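Local coordinates for IscA (Thermosynechococcus elongatus, PDB 1X0G), which binds a [2Fe-2S] cluster and probably serves as a scaffold on which iron-sulfur clusters are built, at residues 20-32 against 43-55. Numbering follows the deposited sequence.
Sequences VRRGQAAILRIQV and DLALVAEPKPTDL
Arg29 reaches from strand 27-32 to the turn at Lys51-Asp54 and grips the Asp54 carboxylate side-on with two nitrogens. Arg29 NE donates to Asp54 OD2 at 2.8 Å, and Arg29 NH2 to Asp54 OD1, also at 2.8 Å, on that oxygen's syn lone pair; the guanidinium and carboxylate planes are 39° apart. The extended chain, with CG anti to the backbone N (chi1 172°), carries the guanidinium this far. Arg29 NH1 donates to Gln31 OE1 at 3.1 Å, standing above the Gln31 amide plane, so all three nitrogens have an acceptor and the group's rotation is fixed. Lys51 NZ lies 3.6 Å from Arg29 CZ, over the guanidinium face; the buried Asp54 probably offsets this meeting of like charges, and its OD2 also takes a weak bond from Lys51 N.

Beneath, the backbones satisfy one another. Arg29 N meets Ala45 O at 2.8 Å, Ala45 N returns to Arg29 O, and Gln31 and Asp43 exchange a second such pair. Val47 N donates to Ile27 O at 3.0 Å, where Leu46 CA-H also points.

Val47 packs its CG2 on the CB of Arg29, and the Ala45 methyl lies on the same face as the arginine. On the other face Leu44 CD2 presses on Ile30 CG1, and Leu28 joins them; Phe90 and Phe92 of the same chain and Met86 of a second subunit pack on Leu44. This is an antiparallel beta hairpin, strands 27-34 and 40-46, within the mixed sheet of this HesB/IscA family protein, its following loop tied back by a buried salt bridge.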
# COMPACT_ATOMS: atom_id res chain seq x y z
N VAL C 20 -1.05 -32.51 2.19
CA VAL C 20 -1.71 -32.88 0.90
C VAL C 20 -2.80 -31.91 0.39
O VAL C 20 -3.65 -32.27 -0.45
CB VAL C 20 -2.20 -34.40 0.88
CG1 VAL C 20 -2.81 -34.79 -0.47
CG2 VAL C 20 -1.05 -35.36 1.22
N ARG C 21 -2.77 -30.69 0.94
CA ARG C 21 -3.15 -29.48 0.19
C ARG C 21 -2.11 -29.35 -0.95
O ARG C 21 -1.03 -28.72 -0.80
CB ARG C 21 -3.16 -28.22 1.10
CG ARG C 21 -4.53 -27.72 1.62
CD ARG C 21 -5.61 -27.62 0.54
NE ARG C 21 -6.27 -28.92 0.36
CZ ARG C 21 -7.46 -29.11 -0.20
NH1 ARG C 21 -8.14 -28.08 -0.67
NH2 ARG C 21 -7.98 -30.34 -0.29
N ARG C 22 -2.44 -29.96 -2.10
CA ARG C 22 -1.52 -30.05 -3.24
C ARG C 22 -2.00 -29.25 -4.49
O ARG C 22 -1.28 -28.41 -5.02
CB ARG C 22 -1.28 -31.54 -3.59
CG ARG C 22 -0.90 -32.44 -2.44
CD ARG C 22 -0.19 -33.65 -2.91
NE ARG C 22 -1.08 -34.59 -3.57
CZ ARG C 22 -0.67 -35.72 -4.14
NH1 ARG C 22 0.62 -36.04 -4.13
NH2 ARG C 22 -1.55 -36.54 -4.73
N GLY C 23 -3.23 -29.51 -4.93
CA GLY C 23 -3.64 -29.18 -6.29
C GLY C 23 -3.09 -30.34 -7.10
O GLY C 23 -3.46 -30.54 -8.26
N GLN C 24 -2.18 -31.06 -6.45
CA GLN C 24 -1.57 -32.35 -6.84
C GLN C 24 -0.82 -32.34 -8.19
O GLN C 24 -0.67 -33.39 -8.85
CB GLN C 24 -2.59 -33.50 -6.68
CG GLN C 24 -3.36 -33.37 -5.37
CD GLN C 24 -4.06 -34.65 -4.99
OE1 GLN C 24 -4.64 -35.32 -5.83
NE2 GLN C 24 -4.00 -34.99 -3.70
N ALA C 25 -0.36 -31.13 -8.55
CA ALA C 25 0.49 -30.88 -9.72
C ALA C 25 1.74 -30.27 -9.21
O ALA C 25 1.71 -29.46 -8.26
CB ALA C 25 -0.17 -29.92 -10.65
N ALA C 26 2.86 -30.63 -9.83
CA ALA C 26 4.11 -29.96 -9.52
C ALA C 26 4.04 -28.53 -10.13
O ALA C 26 4.72 -28.24 -11.14
CB ALA C 26 5.34 -30.77 -10.00
N ILE C 27 3.17 -27.70 -9.54
CA ILE C 27 3.11 -26.27 -9.87
C ILE C 27 3.28 -25.28 -8.69
O ILE C 27 2.54 -25.29 -7.71
CB ILE C 27 1.93 -25.89 -10.78
CG1 ILE C 27 1.96 -26.72 -12.06
CG2 ILE C 27 2.13 -24.51 -11.24
CD1 ILE C 27 0.57 -27.21 -12.62
N LEU C 28 4.30 -24.45 -8.84
CA LEU C 28 4.62 -23.47 -7.87
C LEU C 28 4.34 -22.15 -8.47
O LEU C 28 4.92 -21.80 -9.49
CB LEU C 28 6.10 -23.46 -7.57
CG LEU C 28 6.57 -22.35 -6.63
CD1 LEU C 28 5.93 -22.59 -5.29
CD2 LEU C 28 8.12 -22.36 -6.46
N ARG C 29 3.50 -21.40 -7.81
CA ARG C 29 3.09 -20.15 -8.37
C ARG C 29 3.67 -19.10 -7.50
O ARG C 29 3.55 -19.16 -6.27
CB ARG C 29 1.60 -20.07 -8.42
CG ARG C 29 1.11 -18.74 -8.81
CD ARG C 29 -0.32 -18.83 -9.25
NE ARG C 29 -0.62 -17.82 -10.27
CZ ARG C 29 -0.85 -16.55 -9.96
NH1 ARG C 29 -0.80 -16.20 -8.67
NH2 ARG C 29 -1.10 -15.64 -10.93
N ILE C 30 4.43 -18.21 -8.13
CA ILE C 30 5.05 -17.07 -7.48
C ILE C 30 4.40 -15.75 -7.90
O ILE C 30 4.03 -15.50 -9.10
CB ILE C 30 6.50 -17.01 -7.81
CG1 ILE C 30 7.15 -18.32 -7.51
CG2 ILE C 30 7.28 -16.07 -6.85
CD1 ILE C 30 8.65 -18.17 -7.78
N GLN C 31 4.19 -14.92 -6.89
CA GLN C 31 3.68 -13.57 -7.14
C GLN C 31 4.23 -12.70 -6.00
O GLN C 31 4.96 -13.27 -5.15
CB GLN C 31 2.17 -13.59 -7.27
CG GLN C 31 1.40 -13.52 -6.02
CD GLN C 31 -0.09 -13.55 -6.28
OE1 GLN C 31 -0.54 -13.41 -7.42
NE2 GLN C 31 -0.87 -13.77 -5.23
N VAL C 32 3.92 -11.40 -5.96
CA VAL C 32 4.30 -10.54 -4.84
C VAL C 32 3.11 -9.94 -4.19
O VAL C 32 2.05 -9.96 -4.73
CB VAL C 32 5.16 -9.33 -5.31
CG1 VAL C 32 6.37 -9.77 -5.95
CG2 VAL C 32 4.37 -8.42 -6.24
N ASP C 43 5.21 -14.17 -2.61
CA ASP C 43 4.15 -15.07 -2.22
C ASP C 43 4.19 -16.36 -3.05
O ASP C 43 4.12 -16.37 -4.34
CB ASP C 43 2.83 -14.36 -2.34
CG ASP C 43 1.69 -15.29 -2.11
OD1 ASP C 43 0.97 -15.08 -1.10
OD2 ASP C 43 1.53 -16.30 -2.87
N LEU C 44 4.27 -17.46 -2.32
CA LEU C 44 4.42 -18.71 -2.95
C LEU C 44 3.26 -19.59 -2.67
O LEU C 44 2.92 -19.80 -1.54
CB LEU C 44 5.62 -19.36 -2.35
CG LEU C 44 6.97 -18.78 -2.78
CD1 LEU C 44 8.11 -19.44 -1.98
CD2 LEU C 44 7.26 -18.93 -4.30
N ALA C 45 2.68 -20.17 -3.69
CA ALA C 45 1.63 -21.15 -3.46
C ALA C 45 1.83 -22.38 -4.36
O ALA C 45 2.29 -22.30 -5.50
CB ALA C 45 0.36 -20.54 -3.72
N LEU C 46 1.51 -23.56 -3.86
CA LEU C 46 1.36 -24.69 -4.76
C LEU C 46 -0.04 -24.62 -5.27
O LEU C 46 -0.96 -24.37 -4.48
CB LEU C 46 1.47 -25.99 -4.02
CG LEU C 46 2.77 -26.18 -3.28
CD1 LEU C 46 2.55 -27.25 -2.18
CD2 LEU C 46 3.88 -26.52 -4.29
N VAL C 47 -0.23 -24.82 -6.56
CA VAL C 47 -1.57 -24.58 -7.11
C VAL C 47 -1.91 -25.71 -8.02
O VAL C 47 -1.05 -26.49 -8.39
CB VAL C 47 -1.63 -23.18 -7.87
CG1 VAL C 47 -1.59 -22.05 -6.91
CG2 VAL C 47 -0.48 -23.07 -8.84
N ALA C 48 -3.16 -25.81 -8.43
CA ALA C 48 -3.52 -26.99 -9.23
C ALA C 48 -3.11 -26.81 -10.69
O ALA C 48 -2.78 -27.78 -11.41
CB ALA C 48 -4.99 -27.32 -9.12
N GLU C 49 -3.15 -25.56 -11.10
CA GLU C 49 -2.89 -25.18 -12.45
C GLU C 49 -2.53 -23.70 -12.38
O GLU C 49 -2.69 -23.04 -11.32
CB GLU C 49 -4.13 -25.43 -13.33
CG GLU C 49 -5.19 -24.41 -13.02
CD GLU C 49 -6.56 -24.92 -13.20
OE1 GLU C 49 -6.72 -25.94 -13.91
OE2 GLU C 49 -7.48 -24.30 -12.61
N PRO C 50 -1.94 -23.17 -13.44
CA PRO C 50 -1.67 -21.76 -13.22
C PRO C 50 -2.76 -20.98 -13.96
O PRO C 50 -3.50 -21.60 -14.78
CB PRO C 50 -0.32 -21.58 -13.89
CG PRO C 50 -0.32 -22.69 -15.01
CD PRO C 50 -1.43 -23.67 -14.72
N LYS C 51 -2.88 -19.69 -13.64
CA LYS C 51 -3.78 -18.78 -14.33
C LYS C 51 -3.31 -18.68 -15.78
O LYS C 51 -2.09 -18.60 -16.02
CB LYS C 51 -3.75 -17.42 -13.65
CG LYS C 51 -4.41 -17.49 -12.31
CD LYS C 51 -4.50 -16.13 -11.67
CE LYS C 51 -5.27 -16.25 -10.31
NZ LYS C 51 -4.38 -16.67 -9.13
N PRO C 52 -4.26 -18.72 -16.76
CA PRO C 52 -3.83 -18.89 -18.20
C PRO C 52 -2.69 -17.92 -18.60
O PRO C 52 -1.78 -18.25 -19.35
CB PRO C 52 -5.11 -18.62 -19.02
CG PRO C 52 -6.27 -18.58 -18.02
CD PRO C 52 -5.72 -18.57 -16.59
N THR C 53 -2.74 -16.75 -17.99
CA THR C 53 -1.91 -15.62 -18.26
C THR C 53 -0.50 -15.57 -17.58
O THR C 53 0.29 -14.65 -17.83
CB THR C 53 -2.74 -14.37 -17.86
OG1 THR C 53 -1.87 -13.25 -17.76
CG2 THR C 53 -3.49 -14.59 -16.48
N ASP C 54 -0.17 -16.55 -16.74
CA ASP C 54 1.12 -16.55 -16.04
C ASP C 54 2.26 -16.95 -16.96
O ASP C 54 2.09 -17.60 -18.01
CB ASP C 54 1.12 -17.60 -14.91
CG ASP C 54 0.25 -17.24 -13.72
OD1 ASP C 54 -0.05 -16.03 -13.54
OD2 ASP C 54 -0.13 -18.19 -12.96
N LEU C 55 3.46 -16.63 -16.50
CA LEU C 55 4.66 -16.99 -17.23
C LEU C 55 5.27 -18.24 -16.69
O LEU C 55 5.78 -18.30 -15.56
CB LEU C 55 5.67 -15.82 -17.32
CG LEU C 55 5.00 -14.64 -18.07
CD1 LEU C 55 5.70 -13.35 -17.85
CD2 LEU C 55 4.71 -14.92 -19.62